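PDB 1ATG: periplasmic molybdate-binding protein from Azotobacter vinelandii, which binds molybdate and tungstate in the periplasm, probably delivering the oxyanion to an ABC transporter. Local coordinates for residues V51-D56 / F75-G80; A115-A120 / F162-Q167; L125-L130 / P183-E188. One frame throughout, in Å; residues are numbered along the deposited sequence.

Contact 1. Residues V51-D56 / F75-G80; sequences VFFSAD and FTYAIG
Tyr77 and Phe53 meet because of two different first torsions. In Tyr77, CG lies between the backbone N and the carbonyl carbon (chi1 69°), which carries the ring across to strand 51-53. In Phe53, CG is anti to its own carbonyl carbon (chi1 -69°), and one edge of its ring is thereby presented to the tyrosine. The result is a T-shaped (edge-to-face) pair. The ring centroids are 4.7 Å apart and the planes stand at 73°. Phe53 CD1 does the touching. It sits over the centre of the Tyr77 ring, 3.6 Å from Tyr77 CE1.

The phenol group reaches past Phe53 to the next residue. Tyr77 OH donates a hydrogen bond of 2.7 Å to Ser54 O. The hydroxyl approaches from above the carbonyl plane. Phe53 CB lies 3.6 Å from Tyr77 OH, so apolar packing and polar bond adjoin. Ser54 turns its own side chain elsewhere: Ser54 OG donates to Asp56 OD1 at 2.8 Å. That carboxylate oxygen also caps Ser59 N, at the turn leading into helix 58-65.

Tyr77 belongs to a classic beta bulge, in which Tyr77 and Ala78 both face Gln192 of strand 191-196. Gln192 NE2 also bonds Tyr77 OH. Phe10 packs on both rings of the pair, edge-to-face against Tyr77.

The contact is buried, so a polar phenol end needs partners, and it has them in Ser54 O and Gln192. Together the stack and the bond fix both the tilt and the reach of Tyr77. They tie strand 75-86 to the end of strand 51-53, just ahead of Ala55, which touches the bound tungstate.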
loop_
_atom_site.group_PDB
_atom_site.type_symbol
_atom_site.label_atom_id
_atom_site.label_comp_id
_atom_site.label_asym_id
_atom_site.label_seq_id
_atom_site.Cartn_x
_atom_site.Cartn_y
_atom_site.Cartn_z
ATOM N N VAL A 51 5.521 14.755 5.679
ATOM C CA VAL A 51 4.253 14.109 5.372
ATOM C C VAL A 51 4.437 12.579 5.375
ATOM O O VAL A 51 5.454 12.102 4.888
ATOM C CB VAL A 51 3.748 14.530 3.977
ATOM C CG1 VAL A 51 2.517 13.751 3.523
ATOM C CG2 VAL A 51 3.434 16.023 3.890
ATOM N N PHE A 52 3.429 11.896 5.888
ATOM C CA PHE A 52 3.414 10.441 5.926
ATOM C C PHE A 52 2.114 9.933 5.283
ATOM O O PHE A 52 1.032 10.282 5.713
ATOM C CB PHE A 52 3.505 9.945 7.369
ATOM C CG PHE A 52 3.264 8.489 7.634
ATOM C CD1 PHE A 52 3.688 7.460 6.805
ATOM C CD2 PHE A 52 2.597 8.143 8.799
ATOM C CE1 PHE A 52 3.432 6.138 7.137
ATOM C CE2 PHE A 52 2.353 6.818 9.133
ATOM C CZ PHE A 52 2.778 5.811 8.297
ATOM N N PHE A 53 2.292 9.053 4.290
ATOM C CA PHE A 53 1.215 8.307 3.664
ATOM C C PHE A 53 1.255 6.868 4.209
ATOM O O PHE A 53 2.187 6.116 3.899
ATOM C CB PHE A 53 1.363 8.255 2.147
ATOM C CG PHE A 53 1.133 9.583 1.486
ATOM C CD1 PHE A 53 -0.138 10.069 1.262
ATOM C CD2 PHE A 53 2.216 10.353 1.095
ATOM C CE1 PHE A 53 -0.349 11.298 0.672
ATOM C CE2 PHE A 53 2.021 11.588 0.482
ATOM C CZ PHE A 53 0.735 12.052 0.275
ATOM N N SER A 54 0.274 6.530 5.026
ATOM C CA SER A 54 0.229 5.161 5.545
ATOM C C SER A 54 -0.609 4.255 4.641
ATOM O O SER A 54 -1.412 4.786 3.835
ATOM C CB SER A 54 -0.390 5.174 6.942
ATOM O OG SER A 54 -0.262 3.885 7.524
ATOM N N ALA A 55 -0.541 2.941 4.824
ATOM C CA ALA A 55 -1.441 2.025 4.135
ATOM C C ALA A 55 -2.647 1.704 5.015
ATOM O O ALA A 55 -3.459 0.870 4.624
ATOM C CB ALA A 55 -0.727 0.729 3.761
ATOM N N ASP A 56 -2.796 2.363 6.162
ATOM C CA ASP A 56 -3.930 2.152 7.044
ATOM C C ASP A 56 -4.338 3.485 7.678
ATOM O O ASP A 56 -3.835 4.552 7.373
ATOM C CB ASP A 56 -3.615 1.118 8.123
ATOM C CG ASP A 56 -2.572 1.499 9.139
ATOM O OD1 ASP A 56 -2.107 2.649 9.220
ATOM O OD2 ASP A 56 -2.162 0.556 9.897
ATOM N N PHE A 75 -6.330 12.612 6.789
ATOM C CA PHE A 75 -7.411 12.356 5.853
ATOM C C PHE A 75 -7.141 11.076 5.060
ATOM O O PHE A 75 -6.012 10.584 5.008
ATOM C CB PHE A 75 -7.626 13.545 4.921
ATOM C CG PHE A 75 -6.660 13.658 3.781
ATOM C CD1 PHE A 75 -5.372 14.109 3.973
ATOM C CD2 PHE A 75 -7.040 13.322 2.485
ATOM C CE1 PHE A 75 -4.488 14.215 2.915
ATOM C CE2 PHE A 75 -6.171 13.410 1.425
ATOM C CZ PHE A 75 -4.893 13.871 1.639
ATOM N N THR A 76 -8.215 10.541 4.519
ATOM C CA THR A 76 -8.120 9.356 3.662
ATOM C C THR A 76 -7.752 9.781 2.256
ATOM O O THR A 76 -8.577 10.429 1.586
ATOM C CB THR A 76 -9.433 8.571 3.663
ATOM O OG1 THR A 76 -9.650 8.165 5.020
ATOM C CG2 THR A 76 -9.366 7.355 2.762
ATOM N N TYR A 77 -6.561 9.450 1.781
ATOM C CA TYR A 77 -6.099 9.851 0.460
ATOM C C TYR A 77 -6.347 8.800 -0.611
ATOM O O TYR A 77 -6.299 9.123 -1.806
ATOM C CB TYR A 77 -4.609 10.230 0.485
ATOM C CG TYR A 77 -3.686 9.062 0.723
ATOM C CD1 TYR A 77 -3.382 8.637 2.009
ATOM C CD2 TYR A 77 -3.106 8.370 -0.324
ATOM C CE1 TYR A 77 -2.543 7.549 2.232
ATOM C CE2 TYR A 77 -2.282 7.276 -0.123
ATOM C CZ TYR A 77 -2.015 6.884 1.159
ATOM O OH TYR A 77 -1.188 5.793 1.355
ATOM N N ALA A 78 -6.626 7.567 -0.205
ATOM C CA ALA A 78 -6.821 6.491 -1.183
ATOM C C ALA A 78 -7.358 5.280 -0.449
ATOM O O ALA A 78 -7.104 5.106 0.758
ATOM C CB ALA A 78 -5.487 6.151 -1.846
ATOM N N ILE A 79 -8.054 4.413 -1.153
ATOM C CA ILE A 79 -8.496 3.123 -0.632
ATOM C C ILE A 79 -7.929 2.086 -1.601
ATOM O O ILE A 79 -8.182 2.129 -2.815
ATOM C CB ILE A 79 -10.010 3.006 -0.495
ATOM C CG1 ILE A 79 -10.572 4.067 0.463
ATOM C CG2 ILE A 79 -10.423 1.639 0.033
ATOM C CD1 ILE A 79 -11.699 4.884 -0.099
ATOM N N GLY A 80 -7.111 1.178 -1.072
ATOM C CA GLY A 80 -6.412 0.209 -1.899
ATOM C C GLY A 80 -7.305 -0.914 -2.357
ATOM O O GLY A 80 -8.489 -1.037 -2.006
#

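Contact 2. Residues A115-A120 / F162-Q167; sequences APYGLA and FVALAQ. With WO4 (tungstate(VI)ion), chain B.
Tyr117 meets Ala164 through one corner of its ring. Its CG is anti to the carbonyl carbon (chi1 -83°), which swings the phenol from the first turn of helix 116-127 toward strand 160-164. Tyr117 CE2 comes within 3.3 Å of Ala164 CB, an oblique approach. On the other flank of the ring, tungstate O3 lies in the ring plane, 3.4 Å from Tyr117 CD1. The same oxygen accepts a nearly straight hydrogen bond from Tyr117 N, 2.9 Å long at 172°. This amide is at the helix N-terminus, whose dipole would favour an anion.

Tyr117 OH bonds Gln192 OE1 and accepts a bond from a water, which weakly bridges to Leu165 N. A leucine in place of Tyr117 would probably leave Gln192 OE1 and this water without their phenol partner. In Gln167, chi3 of -53° turns the amide, and Gln167 OE1 accepts from Ala164 N at 2.9 Å.

Val146, at the start of helix 146-154, packs on Tyr117 and gives the anion another backbone N-H. Behind the contact, strand 160-164 runs between strands 75-86 and 107-110, and the ring of Phe162 packs on Leu82 and Ile109.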
loop_
_atom_site.group_PDB
_atom_site.type_symbol
_atom_site.label_atom_id
_atom_site.label_comp_id
_atom_site.label_asym_id
_atom_site.label_seq_id
_atom_site.Cartn_x
_atom_site.Cartn_y
_atom_site.Cartn_z
ATOM N N ALA A 115 2.546 -4.449 7.890
ATOM C CA ALA A 115 2.182 -4.083 6.524
ATOM C C ALA A 115 0.706 -4.363 6.335
ATOM O O ALA A 115 0.289 -5.512 6.229
ATOM C CB ALA A 115 3.031 -4.892 5.540
ATOM N N PRO A 116 -0.109 -3.310 6.237
ATOM C CA PRO A 116 -1.548 -3.470 6.044
ATOM C C PRO A 116 -1.938 -4.307 4.834
ATOM O O PRO A 116 -2.962 -4.989 4.895
ATOM C CB PRO A 116 -2.060 -2.033 5.961
ATOM C CG PRO A 116 -1.092 -1.268 6.820
ATOM C CD PRO A 116 0.255 -1.887 6.502
ATOM N N TYR A 117 -1.155 -4.334 3.743
ATOM C CA TYR A 117 -1.517 -5.208 2.619
ATOM C C TYR A 117 -1.271 -6.671 2.983
ATOM O O TYR A 117 -1.853 -7.577 2.394
ATOM C CB TYR A 117 -0.755 -4.838 1.338
ATOM C CG TYR A 117 -1.427 -3.692 0.598
ATOM C CD1 TYR A 117 -1.250 -2.382 1.038
ATOM C CD2 TYR A 117 -2.255 -3.931 -0.479
ATOM C CE1 TYR A 117 -1.893 -1.333 0.380
ATOM C CE2 TYR A 117 -2.890 -2.891 -1.132
ATOM C CZ TYR A 117 -2.701 -1.609 -0.704
ATOM O OH TYR A 117 -3.324 -0.587 -1.386
ATOM N N GLY A 118 -0.392 -6.922 3.937
ATOM C CA GLY A 118 -0.155 -8.244 4.514
ATOM C C GLY A 118 -1.313 -8.645 5.425
ATOM O O GLY A 118 -1.779 -9.787 5.404
ATOM N N LEU A 119 -1.794 -7.689 6.229
ATOM C CA LEU A 119 -2.953 -7.936 7.071
ATOM C C LEU A 119 -4.154 -8.321 6.204
ATOM O O LEU A 119 -4.858 -9.296 6.473
ATOM C CB LEU A 119 -3.279 -6.703 7.918
ATOM C CG LEU A 119 -4.557 -6.800 8.755
ATOM C CD1 LEU A 119 -4.458 -7.932 9.765
ATOM C CD2 LEU A 119 -4.855 -5.468 9.445
ATOM N N ALA A 120 -4.361 -7.584 5.111
ATOM C CA ALA A 120 -5.464 -7.875 4.206
ATOM C C ALA A 120 -5.322 -9.261 3.600
ATOM O O ALA A 120 -6.286 -10.026 3.549
ATOM C CB ALA A 120 -5.575 -6.813 3.118
ATOM N N PHE A 162 0.305 -11.749 -2.448
ATOM C CA PHE A 162 -0.738 -10.760 -2.177
ATOM C C PHE A 162 -0.106 -9.382 -2.284
ATOM O O PHE A 162 0.819 -9.028 -1.541
ATOM C CB PHE A 162 -1.377 -10.961 -0.811
ATOM C CG PHE A 162 -2.509 -11.941 -0.776
ATOM C CD1 PHE A 162 -3.646 -11.732 -1.537
ATOM C CD2 PHE A 162 -2.449 -13.080 0.017
ATOM C CE1 PHE A 162 -4.698 -12.623 -1.496
ATOM C CE2 PHE A 162 -3.503 -13.963 0.076
ATOM C CZ PHE A 162 -4.638 -13.750 -0.688
ATOM N N VAL A 163 -0.558 -8.619 -3.292
ATOM C CA VAL A 163 0.035 -7.337 -3.632
ATOM C C VAL A 163 -1.017 -6.247 -3.764
ATOM O O VAL A 163 -2.217 -6.513 -3.644
ATOM C CB VAL A 163 0.856 -7.451 -4.940
ATOM C CG1 VAL A 163 1.941 -8.527 -4.867
ATOM C CG2 VAL A 163 -0.052 -7.724 -6.135
ATOM N N ALA A 164 -0.576 -5.030 -3.997
ATOM C CA ALA A 164 -1.471 -3.908 -4.234
ATOM C C ALA A 164 -1.740 -3.810 -5.727
ATOM O O ALA A 164 -0.848 -3.943 -6.561
ATOM C CB ALA A 164 -0.821 -2.623 -3.744
ATOM N N LEU A 165 -2.964 -3.442 -6.097
ATOM C CA LEU A 165 -3.283 -3.281 -7.518
ATOM C C LEU A 165 -2.377 -2.276 -8.183
ATOM O O LEU A 165 -1.922 -2.455 -9.319
ATOM C CB LEU A 165 -4.757 -2.881 -7.661
ATOM C CG LEU A 165 -5.229 -2.592 -9.100
ATOM C CD1 LEU A 165 -4.972 -3.761 -10.031
ATOM C CD2 LEU A 165 -6.719 -2.252 -9.099
ATOM N N ALA A 166 -2.044 -1.165 -7.516
ATOM C CA ALA A 166 -1.195 -0.142 -8.087
ATOM C C ALA A 166 0.141 -0.685 -8.548
ATOM O O ALA A 166 0.748 -0.143 -9.474
ATOM C CB ALA A 166 -0.947 0.959 -7.053
ATOM N N GLN A 167 0.672 -1.728 -7.905
ATOM C CA GLN A 167 1.967 -2.272 -8.259
ATOM C C GLN A 167 1.965 -3.082 -9.537
ATOM O O GLN A 167 3.045 -3.373 -10.078
ATOM C CB GLN A 167 2.470 -3.171 -7.116
ATOM C CG GLN A 167 2.712 -2.409 -5.824
ATOM C CD GLN A 167 2.990 -3.399 -4.705
ATOM O OE1 GLN A 167 2.211 -4.321 -4.476
ATOM N NE2 GLN A 167 4.101 -3.205 -3.993
HETATM W W WO4 B . 2.499 -1.545 3.110
HETATM O O1 WO4 B . 4.041 -2.325 2.698
HETATM O O2 WO4 B . 1.986 -0.476 1.850
HETATM O O3 WO4 B . 1.224 -2.746 3.346
HETATM O O4 WO4 B . 2.638 -0.610 4.608
HETATM O O HOH W 1 -4.035 -1.128 -4.111
HETATM O O HOH W 2 0.860 -8.740 1.188
#

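Contact 3. Residues L125-L130 / P183-E188; sequences LTHLGL and PANYYE
The C-terminal end of helix 116-127 closes with a Schellman motif, and there His127 and Leu128 meet Tyr186 of the loop between strands 178-180 and 191-196. Gly129 has positive phi in this motif. Leu130 N bonds Leu125 O at 2.9 Å, and Gly129 N bonds Thr126 O.

The main contact is an offset stack of the His127 and Tyr186 rings. Their centroids lie 4.2 Å apart and their planes are inclined by 25°. His127 CD2 sits over the centre of the Tyr186 ring, 3.5 Å from Tyr186 CG, while His127 NE2 lies 3.5 Å from Tyr186 CD1. The imidazole is extended from the helix, with CG anti to the backbone N (chi1 -173°). Its face also receives a CH-pi contact: Tyr186 CA stands 3.9 Å from the ring centroid, 15° off the normal. One residue of the loop thus meets the histidine with both its ring and its backbone carbon.

Leu128 adds a smaller contact. Its CD2 methyl touches Tyr186 CE2 at 3.8 Å, approaching obliquely to the ring. On the opposite face of the tyrosine, Pro183 CD lies over the centre, so the phenol ring is sandwiched between proline and imidazole.

A water in the plane of the imidazole lies 2.8 Å from His127 ND1. It donates a weak bond to Asn185 O.

The contact lies away from the anion site and joins the helix end to the loop. The segments are also linked indirectly: Gln123, one turn earlier in the helix, accepts from Glu188 N. No direct hydrogen bond joins the two segments. Ring stacking and apolar touches carry this surface contact, together with the bridging water.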
loop_
_atom_site.group_PDB
_atom_site.type_symbol
_atom_site.label_atom_id
_atom_site.label_comp_id
_atom_site.label_asym_id
_atom_site.label_seq_id
_atom_site.Cartn_x
_atom_site.Cartn_y
_atom_site.Cartn_z
ATOM N N LEU A 125 -6.965 -15.281 3.647
ATOM C CA LEU A 125 -6.736 -16.689 3.976
ATOM C C LEU A 125 -7.586 -17.140 5.157
ATOM O O LEU A 125 -8.125 -18.252 5.145
ATOM C CB LEU A 125 -5.259 -16.960 4.235
ATOM C CG LEU A 125 -4.323 -16.711 3.043
ATOM C CD1 LEU A 125 -2.926 -17.156 3.449
ATOM C CD2 LEU A 125 -4.778 -17.426 1.789
ATOM N N THR A 126 -7.740 -16.276 6.155
ATOM C CA THR A 126 -8.605 -16.623 7.287
ATOM C C THR A 126 -10.032 -16.766 6.806
ATOM O O THR A 126 -10.763 -17.688 7.229
ATOM C CB THR A 126 -8.474 -15.512 8.343
ATOM O OG1 THR A 126 -7.160 -15.600 8.908
ATOM C CG2 THR A 126 -9.539 -15.606 9.427
ATOM N N HIS A 127 -10.495 -15.878 5.934
ATOM C CA HIS A 127 -11.862 -15.960 5.429
ATOM C C HIS A 127 -12.140 -17.285 4.741
ATOM O O HIS A 127 -13.244 -17.839 4.865
ATOM C CB HIS A 127 -12.124 -14.785 4.479
ATOM C CG HIS A 127 -13.551 -14.669 4.036
ATOM N ND1 HIS A 127 -14.503 -13.959 4.738
ATOM C CD2 HIS A 127 -14.181 -15.193 2.967
ATOM C CE1 HIS A 127 -15.655 -14.054 4.089
ATOM N NE2 HIS A 127 -15.500 -14.806 3.031
ATOM N N LEU A 128 -11.167 -17.800 4.004
ATOM C CA LEU A 128 -11.255 -19.049 3.279
ATOM C C LEU A 128 -10.932 -20.271 4.125
ATOM O O LEU A 128 -11.018 -21.393 3.614
ATOM C CB LEU A 128 -10.274 -18.980 2.089
ATOM C CG LEU A 128 -10.654 -17.939 1.024
ATOM C CD1 LEU A 128 -9.503 -17.768 0.046
ATOM C CD2 LEU A 128 -11.943 -18.337 0.322
ATOM N N GLY A 129 -10.507 -20.088 5.364
ATOM C CA GLY A 129 -10.148 -21.200 6.232
ATOM C C GLY A 129 -8.855 -21.870 5.784
ATOM O O GLY A 129 -8.701 -23.079 6.026
ATOM N N LEU A 130 -7.934 -21.118 5.167
ATOM C CA LEU A 130 -6.702 -21.672 4.650
ATOM C C LEU A 130 -5.467 -21.186 5.378
ATOM O O LEU A 130 -4.385 -21.694 5.071
ATOM C CB LEU A 130 -6.529 -21.308 3.158
ATOM C CG LEU A 130 -7.553 -21.931 2.215
ATOM C CD1 LEU A 130 -7.453 -21.301 0.829
ATOM C CD2 LEU A 130 -7.358 -23.441 2.136
ATOM N N PRO A 183 -13.031 -10.691 -3.110
ATOM C CA PRO A 183 -14.177 -9.802 -2.896
ATOM C C PRO A 183 -13.978 -8.960 -1.643
ATOM O O PRO A 183 -13.280 -9.310 -0.687
ATOM C CB PRO A 183 -15.355 -10.764 -2.803
ATOM C CG PRO A 183 -14.933 -11.948 -3.610
ATOM C CD PRO A 183 -13.449 -12.091 -3.301
ATOM N N ALA A 184 -14.702 -7.824 -1.613
ATOM C CA ALA A 184 -14.562 -6.851 -0.536
ATOM C C ALA A 184 -15.021 -7.314 0.838
ATOM O O ALA A 184 -14.621 -6.704 1.818
ATOM C CB ALA A 184 -15.267 -5.552 -0.916
ATOM N N ASN A 185 -15.785 -8.396 0.901
ATOM C CA ASN A 185 -16.170 -8.951 2.192
ATOM C C ASN A 185 -15.178 -9.992 2.692
ATOM O O ASN A 185 -15.383 -10.542 3.778
ATOM C CB ASN A 185 -17.578 -9.551 2.136
ATOM C CG ASN A 185 -17.727 -10.670 1.134
ATOM O OD1 ASN A 185 -17.207 -10.648 0.023
ATOM N ND2 ASN A 185 -18.473 -11.707 1.501
ATOM N N TYR A 186 -14.079 -10.237 1.966
ATOM C CA TYR A 186 -13.105 -11.228 2.387
ATOM C C TYR A 186 -12.009 -10.649 3.271
ATOM O O TYR A 186 -11.225 -11.432 3.823
ATOM C CB TYR A 186 -12.445 -11.929 1.202
ATOM C CG TYR A 186 -13.269 -12.939 0.448
ATOM C CD1 TYR A 186 -14.642 -12.819 0.266
ATOM C CD2 TYR A 186 -12.643 -14.049 -0.118
ATOM C CE1 TYR A 186 -15.356 -13.769 -0.436
ATOM C CE2 TYR A 186 -13.347 -15.006 -0.828
ATOM C CZ TYR A 186 -14.710 -14.852 -0.987
ATOM O OH TYR A 186 -15.431 -15.793 -1.695
ATOM N N TYR A 187 -11.920 -9.331 3.359
ATOM C CA TYR A 187 -10.916 -8.651 4.145
ATOM C C TYR A 187 -11.450 -7.267 4.508
ATOM O O TYR A 187 -12.366 -6.780 3.825
ATOM C CB TYR A 187 -9.604 -8.513 3.384
ATOM C CG TYR A 187 -9.617 -7.754 2.076
ATOM C CD1 TYR A 187 -10.121 -8.289 0.900
ATOM C CD2 TYR A 187 -9.104 -6.465 2.021
ATOM C CE1 TYR A 187 -10.091 -7.587 -0.286
ATOM C CE2 TYR A 187 -9.082 -5.750 0.837
ATOM C CZ TYR A 187 -9.581 -6.315 -0.314
ATOM O OH TYR A 187 -9.494 -5.580 -1.475
ATOM N N GLU A 188 -10.873 -6.634 5.512
ATOM C CA GLU A 188 -11.339 -5.275 5.830
ATOM C C GLU A 188 -10.751 -4.303 4.831
ATOM O O GLU A 188 -9.563 -4.390 4.500
ATOM C CB GLU A 188 -10.914 -4.935 7.258
ATOM C CG GLU A 188 -11.590 -5.809 8.314
ATOM C CD GLU A 188 -13.059 -5.510 8.512
ATOM O OE1 GLU A 188 -13.614 -4.530 7.962
ATOM O OE2 GLU A 188 -13.741 -6.238 9.268
HETATM O O HOH W 3 -14.369 -12.005 6.757
#

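How the contacts relate
Contact 1 closes before the others open, whereas the segments of contacts 2 and 3 alternate along the chain. The centres of contacts 1 and 2 are about 13 Å apart, those of contacts 2 and 3 are about 14 Å apart, and those of contacts 1 and 3 are about 22 Å apart. Strands 75-86 and 160-164 are neighbours in one sheet, which links contacts 1 and 2. Helix 116-127 links contact 2 to contact 3, and Ala120 O packs on Tyr187 CB. Gly80 CA and Tyr117 OH, 3.2 Å apart, also touch. Tungstate sits between the two domains: contact 1 brings Ala55 to it, contact 2 the helix N-terminus, while contact 3 lies at the helix's far end.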